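Local coordinates for EH1AB1 (Metagenome, PDB 6I8F), which hydrolyses esters, as an alpha/beta hydrolase recovered from a lake metagenome that probably works through a serine nucleophile, at residues A[21-26]-A[297-302]; A[97-102]-A[111-116]; A[278-283]-A[290-295]. All blocks are in the same frame, centred on the assembly; numbering follows the deposited sequence.

Contact 1 of 3, residues A[21-26]-A[297-302]; sequences RNLLDL and GTIHGF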
loop_
_atom_site.group_PDB
_atom_site.type_symbol
_atom_site.label_atom_id
_atom_site.label_comp_id
_atom_site.label_asym_id
_atom_site.label_seq_id
_atom_site.Cartn_x
_atom_site.Cartn_y
_atom_site.Cartn_z
ATOM N N ARG A 21 -21.739 0.307 11.186
ATOM C CA ARG A 21 -22.895 -0.004 12.054
ATOM C C ARG A 21 -24.152 0.713 11.532
ATOM O O ARG A 21 -25.205 0.099 11.394
ATOM C CB ARG A 21 -22.600 0.399 13.502
ATOM C CG ARG A 21 -22.730 -0.745 14.498
ATOM C CD ARG A 21 -22.139 -0.439 15.866
ATOM N NE ARG A 21 -20.738 -0.022 15.830
ATOM C CZ ARG A 21 -20.272 1.112 16.350
ATOM N NH1 ARG A 21 -21.096 1.964 16.938
ATOM N NH2 ARG A 21 -18.983 1.387 16.297
ATOM N N ASN A 22 -24.020 2.014 11.240
ATOM C CA ASN A 22 -25.131 2.826 10.742
ATOM C C ASN A 22 -25.696 2.201 9.464
ATOM O O ASN A 22 -26.920 2.081 9.336
ATOM C CB ASN A 22 -24.747 4.290 10.527
ATOM C CG ASN A 22 -24.594 5.050 11.827
ATOM O OD1 ASN A 22 -25.030 4.585 12.882
ATOM N ND2 ASN A 22 -23.967 6.214 11.767
ATOM N N LEU A 23 -24.820 1.786 8.539
ATOM C CA LEU A 23 -25.296 1.188 7.287
ATOM C C LEU A 23 -26.010 -0.143 7.566
ATOM O O LEU A 23 -27.021 -0.455 6.928
ATOM C CB LEU A 23 -24.148 0.962 6.298
ATOM C CG LEU A 23 -24.588 0.344 4.971
ATOM C CD1 LEU A 23 -25.587 1.252 4.258
ATOM C CD2 LEU A 23 -23.407 0.046 4.061
ATOM N N LEU A 24 -25.442 -0.952 8.463
ATOM C CA LEU A 24 -26.015 -2.265 8.770
ATOM C C LEU A 24 -27.399 -2.091 9.416
ATOM O O LEU A 24 -28.316 -2.851 9.102
ATOM C CB LEU A 24 -25.062 -3.050 9.677
ATOM C CG LEU A 24 -23.745 -3.483 9.036
ATOM C CD1 LEU A 24 -22.900 -4.251 10.037
ATOM C CD2 LEU A 24 -23.973 -4.317 7.784
ATOM N N ASP A 25 -27.548 -1.080 10.282
ATOM C CA ASP A 25 -28.856 -0.739 10.865
ATOM C C ASP A 25 -29.849 -0.379 9.747
ATOM O O ASP A 25 -31.013 -0.782 9.802
ATOM C CB ASP A 25 -28.750 0.404 11.876
ATOM C CG ASP A 25 -28.046 0.032 13.167
ATOM O OD1 ASP A 25 -27.923 -1.171 13.444
ATOM O OD2 ASP A 25 -27.617 0.954 13.875
ATOM N N LEU A 26 -29.381 0.358 8.726
ATOM C CA LEU A 26 -30.222 0.742 7.590
ATOM C C LEU A 26 -30.716 -0.491 6.834
ATOM O O LEU A 26 -31.891 -0.574 6.467
ATOM C CB LEU A 26 -29.458 1.661 6.635
ATOM C CG LEU A 26 -29.899 3.120 6.672
ATOM C CD1 LEU A 26 -29.063 3.961 5.716
ATOM C CD2 LEU A 26 -31.385 3.246 6.348
ATOM N N GLY A 297 -12.974 -2.829 10.462
ATOM C CA GLY A 297 -14.231 -2.206 10.888
ATOM C C GLY A 297 -15.153 -1.831 9.734
ATOM O O GLY A 297 -16.106 -1.100 9.949
ATOM N N THR A 298 -14.885 -2.320 8.515
ATOM C CA THR A 298 -15.796 -2.115 7.384
ATOM C C THR A 298 -16.108 -3.475 6.756
ATOM O O THR A 298 -15.531 -4.497 7.149
ATOM C CB THR A 298 -15.253 -1.106 6.362
ATOM O OG1 THR A 298 -16.318 -0.757 5.470
ATOM C CG2 THR A 298 -14.058 -1.628 5.594
ATOM N N ILE A 299 -17.005 -3.462 5.765
ATOM C CA ILE A 299 -17.630 -4.661 5.253
ATOM C C ILE A 299 -17.311 -4.825 3.771
ATOM O O ILE A 299 -16.997 -3.867 3.082
ATOM C CB ILE A 299 -19.161 -4.612 5.458
ATOM C CG1 ILE A 299 -19.774 -3.361 4.825
ATOM C CG2 ILE A 299 -19.502 -4.739 6.935
ATOM C CD1 ILE A 299 -21.288 -3.335 4.848
ATOM N N HIS A 300 -17.500 -6.057 3.296
ATOM C CA HIS A 300 -17.470 -6.367 1.898
ATOM C C HIS A 300 -18.422 -5.421 1.151
ATOM O O HIS A 300 -19.558 -5.217 1.574
ATOM C CB HIS A 300 -17.840 -7.837 1.685
ATOM C CG HIS A 300 -17.467 -8.339 0.338
ATOM N ND1 HIS A 300 -16.168 -8.742 0.033
ATOM C CD2 HIS A 300 -18.199 -8.474 -0.792
ATOM C CE1 HIS A 300 -16.132 -9.120 -1.234
ATOM N NE2 HIS A 300 -17.372 -8.969 -1.761
ATOM N N GLY A 301 -17.939 -4.854 0.041
ATOM C CA GLY A 301 -18.712 -3.926 -0.794
ATOM C C GLY A 301 -18.353 -2.467 -0.574
ATOM O O GLY A 301 -18.750 -1.628 -1.371
ATOM N N PHE A 302 -17.599 -2.149 0.491
ATOM C CA PHE A 302 -17.422 -0.755 0.928
ATOM C C PHE A 302 -16.731 0.106 -0.146
ATOM O O PHE A 302 -16.882 1.312 -0.137
ATOM C CB PHE A 302 -16.671 -0.689 2.262
ATOM C CG PHE A 302 -15.166 -0.802 2.207
ATOM C CD1 PHE A 302 -14.538 -2.034 2.090
ATOM C CD2 PHE A 302 -14.370 0.325 2.349
ATOM C CE1 PHE A 302 -13.151 -2.127 2.068
ATOM C CE2 PHE A 302 -12.986 0.231 2.327
ATOM C CZ PHE A 302 -12.378 -0.998 2.199
#
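I299 overlaps two leucines of helix 18-32 with the end of its longer branch: the methyl CD1 lies 4.1 Å from L23 CD2 and 4.1 Å from L24 CD2. One methyl thus meets two neighbouring residues of the helix, L23 crossing the isoleucine at a slant while L24 runs past it in the opposite sense. CG1 of I299 stands between its own backbone N and carbonyl carbon (chi1 56°), and from there the extended branch carries CD1 across to the helix. L24, with CG anti to the carbonyl carbon (chi1 -68°), presents CD2 to the same methyl as L23 does. The contact is slight and wholly apolar, burying 111 Å² over both sides, and the backbones stay well apart, with CA of L24 9.4 Å from CA of I299. In an alpha/beta hydrolase, the turn that follows the last strand of the sheet typically carries the catalytic histidine. Here that residue is probably H300, next to I299, since its ND1 is hydrogen-bonded to D270 OD2 and its NE2 to S175 OG in what looks like a Ser-His-Asp triad. The N-terminal helix therefore packs directly beside the probable histidine turn. I299 O accepts a hydrogen bond from F302 N at 3.2 Å and closes a type II turn; at the backbone angles of G301 a side chain would collide with the carbonyl O of H300. T298 CG2 sits 3.4 Å above the plane of the F302 ring, over its centre. T20, one turn of helix before L24, also touches I299 and hydrogen-bonds through OG1 to G297 O, while L23 packs on F308 and lies near a bound di(hydroxyethyl)ether.

Contact 2 of 3, residues A[97-102]-A[111-116]; sequences LIYYHG and ETHDST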
loop_
_atom_site.group_PDB
_atom_site.type_symbol
_atom_site.label_atom_id
_atom_site.label_comp_id
_atom_site.label_asym_id
_atom_site.label_seq_id
_atom_site.Cartn_x
_atom_site.Cartn_y
_atom_site.Cartn_z
ATOM N N LEU A 97 -6.045 1.186 -16.459
ATOM C CA LEU A 97 -6.587 0.115 -15.634
ATOM C C LEU A 97 -7.837 -0.448 -16.309
ATOM O O LEU A 97 -8.834 0.267 -16.452
ATOM C CB LEU A 97 -6.927 0.669 -14.249
ATOM C CG LEU A 97 -7.730 -0.260 -13.333
ATOM C CD1 LEU A 97 -6.984 -1.554 -13.070
ATOM C CD2 LEU A 97 -8.055 0.432 -12.020
ATOM N N ILE A 98 -7.772 -1.726 -16.697
ATOM C CA ILE A 98 -8.938 -2.478 -17.106
ATOM C C ILE A 98 -9.639 -2.996 -15.849
ATOM O O ILE A 98 -9.079 -3.804 -15.109
ATOM C CB ILE A 98 -8.566 -3.611 -18.079
ATOM C CG1 ILE A 98 -7.909 -3.038 -19.336
ATOM C CG2 ILE A 98 -9.788 -4.465 -18.403
ATOM C CD1 ILE A 98 -6.988 -3.988 -20.043
ATOM N N TYR A 99 -10.873 -2.520 -15.646
ATOM C CA TYR A 99 -11.639 -2.723 -14.419
ATOM C C TYR A 99 -12.854 -3.624 -14.676
ATOM O O TYR A 99 -13.636 -3.398 -15.596
ATOM C CB TYR A 99 -12.106 -1.392 -13.821
ATOM C CG TYR A 99 -12.590 -1.537 -12.400
ATOM C CD1 TYR A 99 -13.913 -1.845 -12.115
ATOM C CD2 TYR A 99 -11.713 -1.402 -11.334
ATOM C CE1 TYR A 99 -14.348 -2.018 -10.810
ATOM C CE2 TYR A 99 -12.134 -1.575 -10.025
ATOM C CZ TYR A 99 -13.453 -1.889 -9.761
ATOM O OH TYR A 99 -13.862 -2.050 -8.466
ATOM N N TYR A 100 -12.997 -4.626 -13.804
ATOM C CA TYR A 100 -14.078 -5.579 -13.786
ATOM C C TYR A 100 -14.916 -5.383 -12.520
ATOM O O TYR A 100 -14.443 -5.662 -11.406
ATOM C CB TYR A 100 -13.507 -6.997 -13.812
ATOM C CG TYR A 100 -12.499 -7.251 -14.905
ATOM C CD1 TYR A 100 -12.890 -7.290 -16.238
ATOM C CD2 TYR A 100 -11.164 -7.490 -14.615
ATOM C CE1 TYR A 100 -11.985 -7.552 -17.251
ATOM C CE2 TYR A 100 -10.246 -7.764 -15.621
ATOM C CZ TYR A 100 -10.660 -7.804 -16.941
ATOM O OH TYR A 100 -9.763 -8.077 -17.939
ATOM N N HIS A 101 -16.152 -4.901 -12.696
ATOM C CA HIS A 101 -17.097 -4.682 -11.602
ATOM C C HIS A 101 -17.355 -5.995 -10.849
ATOM O O HIS A 101 -17.218 -7.090 -11.384
ATOM C CB HIS A 101 -18.411 -4.078 -12.127
ATOM C CG HIS A 101 -19.260 -5.020 -12.916
ATOM N ND1 HIS A 101 -20.044 -5.989 -12.311
ATOM C CD2 HIS A 101 -19.465 -5.144 -14.248
ATOM C CE1 HIS A 101 -20.667 -6.686 -13.242
ATOM N NE2 HIS A 101 -20.333 -6.190 -14.434
ATOM N N GLY A 102 -17.737 -5.861 -9.582
ATOM C CA GLY A 102 -18.195 -6.978 -8.776
ATOM C C GLY A 102 -19.689 -7.204 -8.938
ATOM O O GLY A 102 -20.361 -6.475 -9.684
ATOM N N GLU A 111 -22.568 0.823 -14.821
ATOM C CA GLU A 111 -23.204 1.933 -14.121
ATOM C C GLU A 111 -23.067 1.797 -12.599
ATOM O O GLU A 111 -23.030 2.805 -11.915
ATOM C CB GLU A 111 -24.688 2.064 -14.471
ATOM C CG GLU A 111 -24.951 2.348 -15.929
ATOM C CD GLU A 111 -24.343 3.621 -16.493
ATOM O OE1 GLU A 111 -24.010 4.547 -15.722
ATOM O OE2 GLU A 111 -24.203 3.674 -17.713
ATOM N N THR A 112 -23.067 0.566 -12.074
ATOM C CA THR A 112 -23.035 0.325 -10.616
ATOM C C THR A 112 -21.689 0.772 -10.022
ATOM O O THR A 112 -21.600 1.015 -8.820
ATOM C CB THR A 112 -23.333 -1.146 -10.292
ATOM O OG1 THR A 112 -22.381 -1.975 -10.963
ATOM C CG2 THR A 112 -24.729 -1.569 -10.700
ATOM N N HIS A 113 -20.649 0.858 -10.857
ATOM C CA HIS A 113 -19.278 1.162 -10.413
ATOM C C HIS A 113 -18.723 2.410 -11.119
ATOM O O HIS A 113 -17.534 2.665 -11.070
ATOM C CB HIS A 113 -18.386 -0.063 -10.657
ATOM C CG HIS A 113 -18.656 -1.191 -9.711
ATOM N ND1 HIS A 113 -19.857 -1.901 -9.721
ATOM C CD2 HIS A 113 -17.893 -1.728 -8.731
ATOM C CE1 HIS A 113 -19.807 -2.832 -8.785
ATOM N NE2 HIS A 113 -18.606 -2.745 -8.160
ATOM N N ASP A 114 -19.604 3.196 -11.746
ATOM C CA ASP A 114 -19.239 4.364 -12.568
ATOM C C ASP A 114 -18.547 5.456 -11.732
ATOM O O ASP A 114 -17.493 5.957 -12.125
ATOM C CB ASP A 114 -20.477 4.914 -13.275
ATOM C CG ASP A 114 -20.195 6.164 -14.083
ATOM O OD1 ASP A 114 -19.635 6.025 -15.187
ATOM O OD2 ASP A 114 -20.508 7.267 -13.583
ATOM N N SER A 115 -19.142 5.839 -10.597
ATOM C CA SER A 115 -18.565 6.881 -9.725
ATOM C C SER A 115 -17.188 6.448 -9.189
ATOM O O SER A 115 -16.276 7.286 -9.044
ATOM C CB SER A 115 -19.496 7.247 -8.582
ATOM O OG SER A 115 -20.691 7.873 -9.060
ATOM N N THR A 116 -17.060 5.151 -8.886
ATOM C CA THR A 116 -15.842 4.547 -8.387
ATOM C C THR A 116 -14.747 4.590 -9.457
ATOM O O THR A 116 -13.598 4.915 -9.151
ATOM C CB THR A 116 -16.088 3.110 -7.918
ATOM O OG1 THR A 116 -17.035 3.186 -6.848
ATOM C CG2 THR A 116 -14.819 2.408 -7.484
#
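H101 ND1 donates to G102 O at 2.7 Å, while H101 CB lies over one face of the H113 ring, a CH-pi contact 3.7 Å from the centroid and 18° off its normal. The bond is straight at the N-H, though the donor stands above the carbonyl plane of G102; chi1 of 71° swings the H101 ring away from H113 to reach it. H101 and G102, just after strand 94-100, open an HGGG sequence that in related esterases forms the oxyanion hole. H113 ND1 donates to T112 OG1 at 2.8 Å, in the ring plane, and NE2 hydrogen-bonds to D174 OD2, whose OD1 takes Y99 OH. Y99 and H113 cross at about a right angle, H113 CD2 at the edge of the tyrosine ring and 4.1 Å from Y99 OH. Replacing H113 by an alanine would probably leave D174 OD2 and T112 OG1 without this partner and uncover H101 CB. H113 sits at the N-cap of helix 114-124 and Y99 on strand 94-100, two elements of a beta-alpha-beta unit with strand 127-132. D174 directly precedes the probable nucleophile S175; with ND1 already donating, a proton on NE2 facing its carboxylate would probably make H113 cationic.

Contact 3 of 3, residues A[278-283]-A[290-295]; sequences AYADRL and TTYVNY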
loop_
_atom_site.group_PDB
_atom_site.type_symbol
_atom_site.label_atom_id
_atom_site.label_comp_id
_atom_site.label_asym_id
_atom_site.label_seq_id
_atom_site.Cartn_x
_atom_site.Cartn_y
_atom_site.Cartn_z
ATOM N N ALA A 278 -4.373 -14.333 2.171
ATOM C CA ALA A 278 -3.641 -15.525 1.728
ATOM C C ALA A 278 -3.055 -15.310 0.330
ATOM O O ALA A 278 -1.917 -15.696 0.073
ATOM C CB ALA A 278 -4.545 -16.736 1.762
ATOM N N TYR A 279 -3.841 -14.713 -0.575
ATOM C CA TYR A 279 -3.396 -14.458 -1.962
ATOM C C TYR A 279 -2.185 -13.504 -1.975
ATOM O O TYR A 279 -1.175 -13.745 -2.677
ATOM C CB TYR A 279 -4.561 -13.947 -2.814
ATOM C CG TYR A 279 -4.353 -14.185 -4.288
ATOM C CD1 TYR A 279 -4.623 -15.420 -4.855
ATOM C CD2 TYR A 279 -3.838 -13.197 -5.105
ATOM C CE1 TYR A 279 -4.420 -15.657 -6.205
ATOM C CE2 TYR A 279 -3.613 -13.415 -6.455
ATOM C CZ TYR A 279 -3.915 -14.649 -7.011
ATOM O OH TYR A 279 -3.687 -14.877 -8.337
ATOM N N ALA A 280 -2.261 -12.436 -1.184
ATOM C CA ALA A 280 -1.151 -11.483 -1.039
ATOM C C ALA A 280 0.084 -12.191 -0.467
ATOM O O ALA A 280 1.200 -11.965 -0.916
ATOM C CB ALA A 280 -1.573 -10.324 -0.167
ATOM N N ASP A 281 -0.134 -13.053 0.534
ATOM C CA ASP A 281 0.941 -13.842 1.146
ATOM C C ASP A 281 1.666 -14.690 0.089
ATOM O O ASP A 281 2.894 -14.724 0.077
ATOM C CB ASP A 281 0.415 -14.730 2.278
ATOM C CG ASP A 281 0.034 -13.962 3.531
ATOM O OD1 ASP A 281 0.428 -12.770 3.649
ATOM O OD2 ASP A 281 -0.684 -14.545 4.361
ATOM N N ARG A 282 0.913 -15.360 -0.793
ATOM C CA ARG A 282 1.503 -16.207 -1.837
ATOM C C ARG A 282 2.282 -15.338 -2.828
ATOM O O ARG A 282 3.394 -15.729 -3.274
ATOM C CB ARG A 282 0.451 -17.035 -2.582
ATOM C CG ARG A 282 -0.332 -18.024 -1.722
ATOM C CD ARG A 282 0.149 -19.465 -1.675
ATOM N NE ARG A 282 0.904 -19.939 -2.829
ATOM C CZ ARG A 282 0.536 -20.914 -3.666
ATOM N NH1 ARG A 282 -0.697 -21.398 -3.663
ATOM N NH2 ARG A 282 1.416 -21.400 -4.522
ATOM N N LEU A 283 1.715 -14.169 -3.172
ATOM C CA LEU A 283 2.408 -13.243 -4.064
ATOM C C LEU A 283 3.730 -12.804 -3.412
ATOM O O LEU A 283 4.767 -12.849 -4.048
ATOM C CB LEU A 283 1.510 -12.046 -4.396
ATOM C CG LEU A 283 0.338 -12.332 -5.330
ATOM C CD1 LEU A 283 -0.665 -11.190 -5.305
ATOM C CD2 LEU A 283 0.822 -12.608 -6.746
ATOM N N THR A 290 4.285 -6.622 -3.884
ATOM C CA THR A 290 2.929 -6.757 -3.437
ATOM C C THR A 290 2.673 -5.734 -2.337
ATOM O O THR A 290 3.406 -5.693 -1.363
ATOM C CB THR A 290 2.645 -8.172 -2.922
ATOM O OG1 THR A 290 3.105 -9.095 -3.908
ATOM C CG2 THR A 290 1.181 -8.402 -2.610
ATOM N N THR A 291 1.617 -4.945 -2.508
ATOM C CA THR A 291 1.122 -4.069 -1.478
ATOM C C THR A 291 -0.184 -4.648 -0.928
ATOM O O THR A 291 -1.140 -4.802 -1.679
ATOM C CB THR A 291 0.874 -2.668 -2.040
ATOM O OG1 THR A 291 2.070 -2.205 -2.669
ATOM C CG2 THR A 291 0.418 -1.692 -0.980
ATOM N N TYR A 292 -0.211 -4.965 0.368
ATOM C CA TYR A 292 -1.382 -5.518 1.029
ATOM C C TYR A 292 -1.914 -4.501 2.041
ATOM O O TYR A 292 -1.142 -3.911 2.785
ATOM C CB TYR A 292 -1.065 -6.828 1.760
ATOM C CG TYR A 292 -2.205 -7.264 2.640
ATOM C CD1 TYR A 292 -3.343 -7.838 2.091
ATOM C CD2 TYR A 292 -2.201 -7.007 4.000
ATOM C CE1 TYR A 292 -4.422 -8.200 2.881
ATOM C CE2 TYR A 292 -3.278 -7.350 4.803
ATOM C CZ TYR A 292 -4.397 -7.943 4.243
ATOM O OH TYR A 292 -5.458 -8.293 5.030
ATOM N N VAL A 293 -3.235 -4.317 2.072
ATOM C CA VAL A 293 -3.846 -3.447 3.076
ATOM C C VAL A 293 -5.152 -4.073 3.564
ATOM O O VAL A 293 -5.922 -4.606 2.766
ATOM C CB VAL A 293 -4.082 -2.015 2.559
ATOM C CG1 VAL A 293 -4.939 -1.979 1.305
ATOM C CG2 VAL A 293 -4.689 -1.138 3.647
ATOM N N ASN A 294 -5.372 -3.964 4.882
ATOM C CA ASN A 294 -6.596 -4.353 5.526
ATOM C C ASN A 294 -7.274 -3.096 6.069
ATOM O O ASN A 294 -6.627 -2.285 6.743
ATOM C CB ASN A 294 -6.378 -5.384 6.638
ATOM C CG ASN A 294 -7.685 -5.827 7.267
ATOM O OD1 ASN A 294 -7.918 -5.598 8.451
ATOM N ND2 ASN A 294 -8.564 -6.412 6.480
ATOM N N TYR A 295 -8.567 -2.947 5.746
ATOM C CA TYR A 295 -9.412 -1.858 6.251
ATOM C C TYR A 295 -10.275 -2.421 7.382
ATOM O O TYR A 295 -11.315 -3.015 7.122
ATOM C CB TYR A 295 -10.257 -1.231 5.132
ATOM C CG TYR A 295 -9.543 -0.150 4.356
ATOM C CD1 TYR A 295 -8.437 -0.446 3.575
ATOM C CD2 TYR A 295 -9.938 1.178 4.427
ATOM C CE1 TYR A 295 -7.745 0.543 2.887
ATOM C CE2 TYR A 295 -9.263 2.178 3.737
ATOM C CZ TYR A 295 -8.158 1.856 2.965
ATOM O OH TYR A 295 -7.461 2.817 2.299
#
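Apolar packing centres on A280, whose CB points from helix 273-285 to the strand and lies 3.8 Å from Y292 CD1 and 4.0 Å from Y292 CB. The methyl approaches the ring obliquely, near the root of the side chain, where CG anti to the backbone N (chi1 170°) sets the ring beside it. T290 adds its own methyl, with CG2 4.1 Å from L283 CB. The small A280 lets the helix come close, its CA 6.3 Å from CA of Y292. The axes of segments 278-283 and 290-295 run nearly antiparallel, at 155° and 8.6 Å apart at closest approach, as helix and second strand of the beta-alpha-beta unit 262-267, 273-285 and 290-296 in the alpha/beta hydrolase sheet. Contacts with polar atoms are of van der Waals kind: T290 CG2 lies 3.9 Å from the backbone carbonyl A280 O, and the hydroxyl T290 OG1 packs 3.4 Å from L283 CB. No hydrogen bond crosses the contact; T290 OG1 is satisfied by I288 O. At the far end of its ring, Y292 OH hydrogen-bonds to T266 OG1 on the neighbouring strand. Strand 290-296 is outermost on its side within the chain, but the second subunit continues the sheet by pairing antiparallel with T290 to N294, and D281 OD1 forms a salt bridge with R277 NH2 of that subunit.

All three contacts are largely buried, but the centre of contact 2 lies about 8 Å from the centre of the chain, against 15 Å for contact 3 and 18 Å for contact 1. Contacts 2 and 3 each join a helix and a strand of a beta-alpha-beta unit in one sheet, contact 2 on an inner strand and contact 3 on the edge strand at the subunit interface; contact 1 brings the N-terminal helix to the chain just beyond strand 290-296. Contacts 1 and 3 touch where F302 CZ meets Y295 CB at 3.6 Å. Aliphatic methyls make contact 1; an alanine, a threonine, a leucine and a tyrosine make contact 3; histidines with a tyrosine, beside the probable nucleophile elbow, make contact 2.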